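Transcriptional regulator, TetR family (Cytophaga hutchinsonii, PDB 3EUP) probably binds operator DNA through an N-terminal helix-turn-helix domain and represses transcription, with a helical C-terminal domain that dimerises and may sense a ligand. Local coordinates at residues 73-78 with 90-94; 135-140 with 162-166; 168-172 with 188-192. All blocks are in the same frame, centred on the assembly; numbering follows the deposited sequence.

Contact 1 of 3, residues 73-78 with 90-94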
ATOM      1  N   VAL A  73     -11.109  -6.675 -15.409  1.00 26.15           N
ATOM      2  CA  VAL A  73     -12.297  -6.633 -14.567  1.00 27.14           C
ATOM      3  C   VAL A  73     -12.849  -5.240 -14.552  1.00 28.27           C
ATOM      4  O   VAL A  73     -14.043  -5.048 -14.794  1.00 29.38           O
ATOM      5  CB  VAL A  73     -12.032  -7.099 -13.137  1.00 27.43           C
ATOM      6  CG1 VAL A  73     -13.214  -6.810 -12.246  1.00 27.83           C
ATOM      7  CG2 VAL A  73     -11.715  -8.601 -13.107  1.00 27.02           C
ATOM      8  N   LEU A  74     -11.986  -4.257 -14.324  1.00 29.50           N
ATOM      9  CA  LEU A  74     -12.414  -2.866 -14.265  1.00 30.51           C
ATOM     10  C   LEU A  74     -13.050  -2.453 -15.602  1.00 30.11           C
ATOM     11  O   LEU A  74     -14.092  -1.776 -15.619  1.00 30.03           O
ATOM     12  CB  LEU A  74     -11.228  -1.961 -13.918  1.00 31.03           C
ATOM     13  CG  LEU A  74     -11.408  -0.450 -13.654  1.00 33.84           C
ATOM     14  CD1 LEU A  74     -10.072   0.203 -13.169  1.00 34.76           C
ATOM     15  CD2 LEU A  74     -11.923   0.327 -14.881  1.00 37.68           C
ATOM     16  N   THR A  75     -12.418  -2.859 -16.710  1.00 29.99           N
ATOM     17  CA  THR A  75     -12.944  -2.619 -18.071  1.00 29.78           C
ATOM     18  C   THR A  75     -14.343  -3.219 -18.232  1.00 29.62           C
ATOM     19  O   THR A  75     -15.263  -2.573 -18.732  1.00 29.54           O
ATOM     20  CB  THR A  75     -11.973  -3.151 -19.189  1.00 30.07           C
ATOM     21  OG1 THR A  75     -10.762  -2.382 -19.180  1.00 31.04           O
ATOM     22  CG2 THR A  75     -12.593  -3.023 -20.590  1.00 30.86           C
ATOM     23  N   ALA A  76     -14.520  -4.446 -17.771  1.00 29.68           N
ATOM     24  CA  ALA A  76     -15.774  -5.132 -17.971  1.00 29.62           C
ATOM     25  C   ALA A  76     -16.870  -4.465 -17.137  1.00 29.84           C
ATOM     26  O   ALA A  76     -17.971  -4.271 -17.617  1.00 28.22           O
ATOM     27  CB  ALA A  76     -15.645  -6.631 -17.658  1.00 29.59           C
ATOM     28  N   LYS A  77     -16.539  -4.061 -15.911  1.00 29.77           N
ATOM     29  CA  LYS A  77     -17.501  -3.396 -15.022  1.00 30.57           C
ATOM     30  C   LYS A  77     -17.831  -1.981 -15.487  1.00 30.84           C
ATOM     31  O   LYS A  77     -18.983  -1.568 -15.444  1.00 31.88           O
ATOM     32  CB  LYS A  77     -16.964  -3.379 -13.583  1.00 31.41           C
ATOM     33  CG  LYS A  77     -17.105  -4.727 -12.908  1.00 32.25           C
ATOM     34  CD  LYS A  77     -16.821  -4.668 -11.456  1.00 35.69           C
ATOM     35  CE  LYS A  77     -17.216  -5.974 -10.813  1.00 37.00           C
ATOM     36  NZ  LYS A  77     -18.675  -6.077 -10.771  1.00 36.64           N
ATOM     37  N   VAL A  78     -16.836  -1.261 -15.985  1.00 31.19           N
ATOM     38  CA  VAL A  78     -17.054   0.074 -16.529  1.00 31.64           C
ATOM     39  C   VAL A  78     -17.983   0.021 -17.770  1.00 32.77           C
ATOM     40  O   VAL A  78     -18.932   0.778 -17.861  1.00 32.30           O
ATOM     41  CB  VAL A  78     -15.704   0.749 -16.859  1.00 31.70           C
ATOM     42  CG1 VAL A  78     -15.875   1.916 -17.760  1.00 31.49           C
ATOM     43  CG2 VAL A  78     -15.020   1.189 -15.568  1.00 31.98           C
ATOM     44  N   VAL A  90     -16.980   1.737  -9.603  1.00 24.16           N
ATOM     45  CA  VAL A  90     -17.015   0.273  -9.664  1.00 24.35           C
ATOM     46  C   VAL A  90     -16.012  -0.421  -8.683  1.00 24.70           C
ATOM     47  O   VAL A  90     -16.025  -1.645  -8.551  1.00 24.72           O
ATOM     48  CB  VAL A  90     -16.696  -0.191 -11.083  1.00 24.49           C
ATOM     49  CG1 VAL A  90     -17.759   0.338 -12.104  1.00 24.59           C
ATOM     50  CG2 VAL A  90     -15.276   0.274 -11.464  1.00 25.09           C
ATOM     51  N   TYR A  91     -15.157   0.351  -8.003  1.00 24.14           N
ATOM     52  CA  TYR A  91     -14.041  -0.202  -7.211  1.00 23.08           C
ATOM     53  C   TYR A  91     -14.499  -1.052  -6.029  1.00 22.72           C
ATOM     54  O   TYR A  91     -14.047  -2.168  -5.847  1.00 21.85           O
ATOM     55  CB  TYR A  91     -13.061   0.935  -6.809  1.00 22.81           C
ATOM     56  CG  TYR A  91     -12.485   1.553  -8.075  1.00 23.53           C
ATOM     57  CD1 TYR A  91     -11.483   0.913  -8.782  1.00 21.09           C
ATOM     58  CD2 TYR A  91     -13.052   2.711  -8.635  1.00 22.72           C
ATOM     59  CE1 TYR A  91     -11.014   1.432  -9.957  1.00 22.65           C
ATOM     60  CE2 TYR A  91     -12.595   3.225  -9.823  1.00 22.33           C
ATOM     61  CZ  TYR A  91     -11.577   2.588 -10.478  1.00 22.90           C
ATOM     62  OH  TYR A  91     -11.124   3.074 -11.668  1.00 23.64           O
ATOM     63  N   SER A  92     -15.436  -0.558  -5.251  1.00 23.03           N
ATOM     64  CA  SER A  92     -15.932  -1.343  -4.142  1.00 23.75           C
ATOM     65  C   SER A  92     -16.471  -2.730  -4.551  1.00 23.98           C
ATOM     66  O   SER A  92     -16.213  -3.737  -3.880  1.00 24.45           O
ATOM     67  CB  SER A  92     -17.034  -0.619  -3.391  1.00 23.38           C
ATOM     68  OG  SER A  92     -17.397  -1.442  -2.322  1.00 23.61           O
ATOM     69  N   SER A  93     -17.202  -2.801  -5.654  1.00 24.48           N
ATOM     70  CA  SER A  93     -17.763  -4.083  -6.007  1.00 25.21           C
ATOM     71  C   SER A  93     -16.619  -4.952  -6.552  1.00 24.68           C
ATOM     72  O   SER A  93     -16.554  -6.138  -6.245  1.00 23.75           O
ATOM     73  CB  SER A  93     -18.950  -3.948  -6.971  1.00 25.71           C
ATOM     74  OG  SER A  93     -18.483  -3.880  -8.292  1.00 29.24           O
ATOM     75  N   MET A  94     -15.678  -4.358  -7.281  1.00 24.87           N
ATOM     76  CA  MET A  94     -14.566  -5.139  -7.791  1.00 25.78           C
ATOM     77  C   MET A  94     -13.749  -5.790  -6.666  1.00 24.96           C
ATOM     78  O   MET A  94     -13.372  -6.971  -6.773  1.00 24.12           O
ATOM     79  CB  MET A  94     -13.698  -4.283  -8.699  1.00 27.22           C
ATOM     80  CG  MET A  94     -12.580  -5.038  -9.379  1.00 32.17           C
ATOM     81  SD  MET A  94     -11.564  -3.940 -10.446  1.00 42.02           S
ATOM     82  CE  MET A  94     -12.682  -2.481 -10.721  1.00 15.98           C
TER
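Met94 pushes its thioether into the hollow between Val73 and Leu74 on helix 55-78. Its chain runs straight out, with CG anti to the backbone N (chi1 -175°), and then curls at the last torsion, which turns Met94 CE back against Leu74 CB at 3.6 Å. On the other flank Val73 CG1 sits hard against Met94 CG, 3.4 Å away, a tight carbon contact. Leu74 is a bump in its turn: its CD1 pokes obliquely at the phenol end of Tyr91, 3.6 Å from CE1, while the Tyr91 hydroxyl is hydrogen-bonded to Trp135 NE1. Nearer the helix end, Val90 presses its CB and CG1 against Lys77 CB. From there the lysine reaches across to segment 90-94, with Lys77 CE 4.1 Å from Met94 CA, and bends at its end to give Ser93 OG a weak hydrogen bond from NZ (3.3 Å). Cut back to an alanine, Lys77 would probably leave Ser93 OG without that donor and open a gap beside Met94. The arrangement is characteristic of the TetR family, in which a long helix links the DNA-binding domain to the C-terminal helical bundle and here packs on helix 91-96.

Contact 2 of 3, residues 135-140 with 162-166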
ATOM      1  N   TRP A 135      -3.689   3.992 -15.326  1.00 23.55           N
ATOM      2  CA  TRP A 135      -4.925   3.977 -14.586  1.00 23.25           C
ATOM      3  C   TRP A 135      -5.380   5.420 -14.432  1.00 24.05           C
ATOM      4  O   TRP A 135      -6.516   5.729 -14.796  1.00 23.41           O
ATOM      5  CB  TRP A 135      -4.750   3.289 -13.239  1.00 22.34           C
ATOM      6  CG  TRP A 135      -5.960   3.173 -12.396  1.00 22.09           C
ATOM      7  CD1 TRP A 135      -7.258   3.423 -12.738  1.00 21.74           C
ATOM      8  CD2 TRP A 135      -5.980   2.743 -11.028  1.00 23.54           C
ATOM      9  NE1 TRP A 135      -8.079   3.196 -11.656  1.00 23.02           N
ATOM     10  CE2 TRP A 135      -7.312   2.765 -10.599  1.00 22.88           C
ATOM     11  CE3 TRP A 135      -4.988   2.348 -10.126  1.00 23.51           C
ATOM     12  CZ2 TRP A 135      -7.686   2.400  -9.291  1.00 23.65           C
ATOM     13  CZ3 TRP A 135      -5.373   1.945  -8.825  1.00 23.92           C
ATOM     14  CH2 TRP A 135      -6.696   2.003  -8.429  1.00 22.97           C
ATOM     15  N   LYS A 136      -4.480   6.307 -13.968  1.00 25.56           N
ATOM     16  CA  LYS A 136      -4.780   7.746 -13.866  1.00 26.31           C
ATOM     17  C   LYS A 136      -5.318   8.332 -15.208  1.00 27.33           C
ATOM     18  O   LYS A 136      -6.304   9.081 -15.211  1.00 25.22           O
ATOM     19  CB  LYS A 136      -3.571   8.541 -13.329  1.00 27.02           C
ATOM     20  CG  LYS A 136      -3.699  10.083 -13.348  1.00 29.18           C
ATOM     21  CD  LYS A 136      -3.523  10.663 -14.784  1.00 33.76           C
ATOM     22  CE  LYS A 136      -3.306  12.188 -14.859  1.00 37.31           C
ATOM     23  NZ  LYS A 136      -3.856  12.838 -13.651  1.00 42.19           N
ATOM     24  N   LYS A 137      -4.688   7.970 -16.319  1.00 28.19           N
ATOM     25  CA  LYS A 137      -5.073   8.514 -17.622  1.00 30.30           C
ATOM     26  C   LYS A 137      -6.472   8.063 -18.028  1.00 29.15           C
ATOM     27  O   LYS A 137      -7.256   8.834 -18.578  1.00 30.21           O
ATOM     28  CB  LYS A 137      -4.041   8.161 -18.706  1.00 31.28           C
ATOM     29  CG  LYS A 137      -3.115   9.333 -19.082  1.00 37.24           C
ATOM     30  CD  LYS A 137      -1.702   8.903 -19.652  1.00 41.68           C
ATOM     31  CE  LYS A 137      -0.914   8.008 -18.670  1.00 45.05           C
ATOM     32  NZ  LYS A 137       0.473   7.652 -19.113  1.00 47.30           N
ATOM     33  N   ASN A 138      -6.786   6.814 -17.750  1.00 29.11           N
ATOM     34  CA  ASN A 138      -8.132   6.311 -17.952  1.00 29.04           C
ATOM     35  C   ASN A 138      -9.151   7.056 -17.132  1.00 27.91           C
ATOM     36  O   ASN A 138     -10.212   7.384 -17.629  1.00 28.01           O
ATOM     37  CB  ASN A 138      -8.217   4.832 -17.640  1.00 29.44           C
ATOM     38  CG  ASN A 138      -7.528   3.980 -18.687  1.00 32.21           C
ATOM     39  OD1 ASN A 138      -6.838   3.020 -18.367  1.00 37.59           O
ATOM     40  ND2 ASN A 138      -7.727   4.320 -19.947  1.00 39.66           N
ATOM     41  N   LEU A 139      -8.837   7.333 -15.884  1.00 26.58           N
ATOM     42  CA  LEU A 139      -9.771   8.035 -15.017  1.00 26.16           C
ATOM     43  C   LEU A 139     -10.031   9.447 -15.536  1.00 26.17           C
ATOM     44  O   LEU A 139     -11.190   9.887 -15.600  1.00 25.77           O
ATOM     45  CB  LEU A 139      -9.272   8.094 -13.565  1.00 25.48           C
ATOM     46  CG  LEU A 139      -9.175   6.787 -12.766  1.00 23.41           C
ATOM     47  CD1 LEU A 139      -8.657   7.092 -11.332  1.00 19.17           C
ATOM     48  CD2 LEU A 139     -10.495   5.990 -12.712  1.00 20.98           C
ATOM     49  N   VAL A 140      -8.957  10.159 -15.890  1.00 26.23           N
ATOM     50  CA  VAL A 140      -9.080  11.472 -16.510  1.00 26.44           C
ATOM     51  C   VAL A 140      -9.993  11.429 -17.781  1.00 26.33           C
ATOM     52  O   VAL A 140     -10.889  12.257 -17.952  1.00 24.89           O
ATOM     53  CB  VAL A 140      -7.687  12.088 -16.804  1.00 27.94           C
ATOM     54  CG1 VAL A 140      -6.879  12.259 -15.504  1.00 26.17           C
ATOM     55  CG2 VAL A 140      -6.894  11.241 -17.727  1.00 28.99           C
ATOM     56  N   ALA A 162      -8.401  12.315 -10.069  1.00 21.52           N
ATOM     57  CA  ALA A 162      -7.954  11.019 -10.568  1.00 22.01           C
ATOM     58  C   ALA A 162      -6.903  10.403  -9.608  1.00 21.75           C
ATOM     59  O   ALA A 162      -7.011   9.235  -9.261  1.00 22.13           O
ATOM     60  CB  ALA A 162      -7.400  11.174 -12.029  1.00 21.20           C
ATOM     61  N   PHE A 163      -5.932  11.188  -9.156  1.00 21.79           N
ATOM     62  CA  PHE A 163      -4.918  10.672  -8.211  1.00 22.09           C
ATOM     63  C   PHE A 163      -5.532  10.396  -6.848  1.00 21.42           C
ATOM     64  O   PHE A 163      -5.185   9.425  -6.240  1.00 21.96           O
ATOM     65  CB  PHE A 163      -3.685  11.570  -8.060  1.00 21.16           C
ATOM     66  CG  PHE A 163      -2.677  11.412  -9.167  1.00 22.40           C
ATOM     67  CD1 PHE A 163      -2.050  10.197  -9.386  1.00 22.66           C
ATOM     68  CD2 PHE A 163      -2.347  12.481  -9.980  1.00 21.64           C
ATOM     69  CE1 PHE A 163      -1.142  10.044 -10.402  1.00 24.10           C
ATOM     70  CE2 PHE A 163      -1.419  12.346 -11.015  1.00 21.63           C
ATOM     71  CZ  PHE A 163      -0.804  11.131 -11.223  1.00 20.04           C
ATOM     72  N   SER A 164      -6.484  11.206  -6.411  1.00 22.01           N
ATOM     73  CA  SER A 164      -7.122  10.989  -5.116  1.00 22.34           C
ATOM     74  C   SER A 164      -7.956   9.722  -5.061  1.00 21.77           C
ATOM     75  O   SER A 164      -7.998   9.073  -4.018  1.00 23.43           O
ATOM     76  CB  SER A 164      -7.992  12.171  -4.723  1.00 22.24           C
ATOM     77  OG  SER A 164      -7.186  13.338  -4.729  1.00 25.76           O
ATOM     78  N   MET A 165      -8.608   9.392  -6.166  1.00 21.66           N
ATOM     79  CA  MET A 165      -9.401   8.163  -6.315  1.00 20.69           C
ATOM     80  C   MET A 165      -8.491   6.970  -6.119  1.00 19.84           C
ATOM     81  O   MET A 165      -8.818   6.052  -5.364  1.00 20.53           O
ATOM     82  CB  MET A 165     -10.055   8.065  -7.731  1.00 20.77           C
ATOM     83  CG  MET A 165     -11.247   9.031  -8.033  1.00 20.50           C
ATOM     84  SD  MET A 165     -11.885   8.903  -9.768  1.00 14.54           S
ATOM     85  CE  MET A 165     -12.380   7.165  -9.702  1.00 18.28           C
ATOM     86  N   ILE A 166      -7.362   6.991  -6.827  1.00 19.05           N
ATOM     87  CA  ILE A 166      -6.352   5.954  -6.752  1.00 19.23           C
ATOM     88  C   ILE A 166      -5.864   5.783  -5.337  1.00 19.05           C
ATOM     89  O   ILE A 166      -5.819   4.677  -4.820  1.00 19.29           O
ATOM     90  CB  ILE A 166      -5.205   6.233  -7.745  1.00 20.06           C
ATOM     91  CG1 ILE A 166      -5.740   6.036  -9.183  1.00 21.42           C
ATOM     92  CG2 ILE A 166      -3.980   5.314  -7.438  1.00 17.51           C
ATOM     93  CD1 ILE A 166      -4.802   6.487 -10.336  1.00 21.39           C
TER
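Trp135 and Ile166 meet inside the all-helical C-terminal domain of the TetR fold, where helices 122-148 and 158-179 cross at 123°, their local axes 9.3 Å apart at closest approach. The backbones come nearest at Lys136 and Ala162, CA to CA 5.6 Å, where the alanine's small side chain leaves room.

Two CH-pi contacts give the interface its aromatic part. Ile166 CG1 lies over the face of the Trp135 indole, 3.8 Å from the centroid of the six-membered ring, and the two side chains slide past each other in opposite directions. Trp135 leaves the helix with CG pointing opposite its main-chain nitrogen (chi1 -178°), which carries the ring across toward Ile166. At the other aromatic site Lys136 lays CG over one face of Phe163, offset toward the rim, then folds along the ring until NZ stands 3.6 Å from Phe163 CE2. Phe163 also stacks with Tyr184 of the second subunit, so that ring also takes part in the dimer interface.

The remaining contacts are aliphatic. Ala162 CB nestles between Leu139 CB and Val140 CG1, the latter 3.7 Å away. Leu139 splits its two methyls: CD1 turns to Ile166 CG1, whereas CD2 reaches tip to tip toward Met165 CE. Met165 in turn packs on Leu192 and Tyr91, tying this crossing to neighbouring helices. Leu139 CD1 also comes within 3.4 Å of Ala162 O, a methyl resting on a backbone carbonyl oxygen.

Contact 3 of 3, residues 168-172 with 188-192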
ATOM      1  N   LEU A 168      -7.470   6.623  -2.629  1.00 21.29           N
ATOM      2  CA  LEU A 168      -8.537   6.113  -1.814  1.00 21.37           C
ATOM      3  C   LEU A 168      -8.781   4.617  -2.008  1.00 20.76           C
ATOM      4  O   LEU A 168      -9.050   3.917  -1.031  1.00 20.12           O
ATOM      5  CB  LEU A 168      -9.817   6.893  -2.052  1.00 21.30           C
ATOM      6  CG  LEU A 168      -9.923   8.274  -1.400  1.00 23.57           C
ATOM      7  CD1 LEU A 168     -11.200   8.998  -1.949  1.00 19.76           C
ATOM      8  CD2 LEU A 168      -9.924   8.139   0.115  1.00 20.68           C
ATOM      9  N   VAL A 169      -8.692   4.126  -3.246  1.00 20.88           N
ATOM     10  CA  VAL A 169      -8.904   2.733  -3.515  1.00 20.68           C
ATOM     11  C   VAL A 169      -7.763   1.886  -2.912  1.00 21.69           C
ATOM     12  O   VAL A 169      -8.011   0.944  -2.176  1.00 20.52           O
ATOM     13  CB  VAL A 169      -9.076   2.466  -5.021  1.00 21.70           C
ATOM     14  CG1 VAL A 169      -9.074   0.950  -5.319  1.00 18.95           C
ATOM     15  CG2 VAL A 169     -10.396   3.120  -5.511  1.00 19.38           C
ATOM     16  N   GLU A 170      -6.519   2.282  -3.178  1.00 21.39           N
ATOM     17  CA  GLU A 170      -5.380   1.554  -2.694  1.00 20.87           C
ATOM     18  C   GLU A 170      -5.275   1.613  -1.167  1.00 21.11           C
ATOM     19  O   GLU A 170      -4.911   0.637  -0.560  1.00 21.57           O
ATOM     20  CB  GLU A 170      -4.114   2.042  -3.383  1.00 21.47           C
ATOM     21  CG  GLU A 170      -4.169   1.855  -4.902  1.00 22.81           C
ATOM     22  CD  GLU A 170      -4.404   0.408  -5.311  1.00 27.96           C
ATOM     23  OE1 GLU A 170      -3.430  -0.402  -5.283  1.00 29.16           O
ATOM     24  OE2 GLU A 170      -5.555   0.097  -5.700  1.00 27.92           O
ATOM     25  N   GLY A 171      -5.624   2.758  -0.578  1.00 21.25           N
ATOM     26  CA  GLY A 171      -5.671   2.943   0.864  1.00 20.95           C
ATOM     27  C   GLY A 171      -6.757   2.107   1.519  1.00 21.03           C
ATOM     28  O   GLY A 171      -6.529   1.562   2.604  1.00 19.97           O
ATOM     29  N   ALA A 172      -7.912   1.975   0.850  1.00 20.08           N
ATOM     30  CA  ALA A 172      -8.996   1.115   1.319  1.00 20.29           C
ATOM     31  C   ALA A 172      -8.507  -0.319   1.373  1.00 20.13           C
ATOM     32  O   ALA A 172      -8.685  -0.971   2.378  1.00 21.63           O
ATOM     33  CB  ALA A 172     -10.304   1.260   0.417  1.00 18.82           C
ATOM     34  N   VAL A 188     -13.843   3.981   3.601  1.00 20.33           N
ATOM     35  CA  VAL A 188     -13.030   4.662   2.575  1.00 20.09           C
ATOM     36  C   VAL A 188     -13.748   4.672   1.213  1.00 20.89           C
ATOM     37  O   VAL A 188     -13.709   5.672   0.444  1.00 20.78           O
ATOM     38  CB  VAL A 188     -11.641   4.022   2.497  1.00 19.87           C
ATOM     39  CG1 VAL A 188     -10.714   4.783   1.480  1.00 19.52           C
ATOM     40  CG2 VAL A 188     -11.032   3.963   3.923  1.00 18.84           C
ATOM     41  N   PHE A 189     -14.387   3.556   0.882  1.00 20.95           N
ATOM     42  CA  PHE A 189     -15.166   3.500  -0.349  1.00 21.24           C
ATOM     43  C   PHE A 189     -16.310   4.500  -0.285  1.00 22.10           C
ATOM     44  O   PHE A 189     -16.708   5.078  -1.320  1.00 22.96           O
ATOM     45  CB  PHE A 189     -15.662   2.058  -0.596  1.00 20.99           C
ATOM     46  CG  PHE A 189     -14.576   1.151  -1.087  1.00 22.34           C
ATOM     47  CD1 PHE A 189     -13.987   1.398  -2.321  1.00 22.05           C
ATOM     48  CD2 PHE A 189     -14.115   0.090  -0.349  1.00 19.78           C
ATOM     49  CE1 PHE A 189     -12.954   0.611  -2.793  1.00 21.20           C
ATOM     50  CE2 PHE A 189     -13.105  -0.713  -0.828  1.00 22.66           C
ATOM     51  CZ  PHE A 189     -12.515  -0.441  -2.083  1.00 22.77           C
ATOM     52  N   GLU A 190     -16.843   4.702   0.916  1.00 21.59           N
ATOM     53  CA  GLU A 190     -17.864   5.717   1.124  1.00 23.54           C
ATOM     54  C   GLU A 190     -17.298   7.130   0.813  1.00 23.32           C
ATOM     55  O   GLU A 190     -17.956   7.959   0.154  1.00 23.27           O
ATOM     56  CB  GLU A 190     -18.399   5.630   2.566  1.00 23.90           C
ATOM     57  CG  GLU A 190     -19.758   6.126   2.730  1.00 28.57           C
ATOM     58  CD  GLU A 190     -20.149   6.311   4.211  1.00 34.49           C
ATOM     59  OE1 GLU A 190     -19.682   5.501   5.079  1.00 33.88           O
ATOM     60  OE2 GLU A 190     -20.888   7.304   4.487  1.00 34.29           O
ATOM     61  N   SER A 191     -16.082   7.408   1.264  1.00 22.37           N
ATOM     62  CA  SER A 191     -15.450   8.659   0.900  1.00 22.55           C
ATOM     63  C   SER A 191     -15.118   8.726  -0.589  1.00 22.07           C
ATOM     64  O   SER A 191     -15.098   9.782  -1.113  1.00 22.53           O
ATOM     65  CB  SER A 191     -14.189   8.926   1.748  1.00 23.27           C
ATOM     66  OG  SER A 191     -14.542   9.235   3.100  1.00 23.32           O
ATOM     67  N   LEU A 192     -14.813   7.629  -1.265  1.00 22.16           N
ATOM     68  CA  LEU A 192     -14.669   7.703  -2.716  1.00 22.69           C
ATOM     69  C   LEU A 192     -15.972   8.214  -3.358  1.00 23.62           C
ATOM     70  O   LEU A 192     -15.947   9.089  -4.219  1.00 22.54           O
ATOM     71  CB  LEU A 192     -14.326   6.349  -3.291  1.00 23.35           C
ATOM     72  CG  LEU A 192     -14.074   6.222  -4.784  1.00 23.12           C
ATOM     73  CD1 LEU A 192     -12.838   7.056  -5.247  1.00 24.35           C
ATOM     74  CD2 LEU A 192     -13.856   4.755  -5.068  1.00 22.13           C
TER
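Leu168 and Val188 are brought together by their first torsions. Leu168 CG stands anti to its carbonyl carbon (chi1 -77°), sending its two methyls out to the facing helix, and Val188 turns CG1 to the far side from its own amide nitrogen (chi1 -176°), aiming that methyl back at helix 158-179. The result is a pair of interlocking branches: Leu168 CD2 lies 3.7 Å from Val188 CG1, while Leu168 CD1 reaches past it to the backbone of Leu192, 3.8 Å from CA. Val188 CG1 also presses on the Leu168 carbonyl, 3.1 Å from Leu168 O.

The same Val188 CG1 touches Ala172 CB at 3.7 Å, lodged between one turn of the helix and the next. Ala172 is small enough for its CA to approach that of Val188 to 5.5 Å. Its methyl has a second neighbour in Phe189, whose ring takes Ala172 CB over one face as a CH-pi contact, 3.9 Å from the centroid and displaced toward the rim. On that flank Val169 CG2 meets Leu192 CD2 at 3.9 Å, and both Val169 and Phe189 continue onto Tyr91.

Beyond Leu168 lies the second subunit: Leu168 packs on Leu168 of that chain, Val188 on its Ala167, and Ser191 OG is hydrogen-bonded to its Ser164. With local axes 9.2 Å apart at 171°, this is the nearly antiparallel pair of C-terminal helices that, in TetR-family regulators, typically joins its counterpart in a four-helix bundle at the dimer interface.

In the fold
Contacts 2 and 3 are buried and share helix 158-179, which meets helix 122-148 at a steep crossing through 162-166 and helix 182-197 nearly antiparallel through 168-172. Both also border the second subunit. Contact 1 is only partly buried, lies at the junction with helix 55-78 and touches no other chain of the assembly. Its chemistry reflects that place: a lysine-serine bond, though weak, runs beside the apolar packing, whereas contact 3 is wholly apolar across its helices and contact 2 adds a lysine lying on an aromatic face. Tyr91 of contact 1 joins all three, reaching side chains of both other contacts.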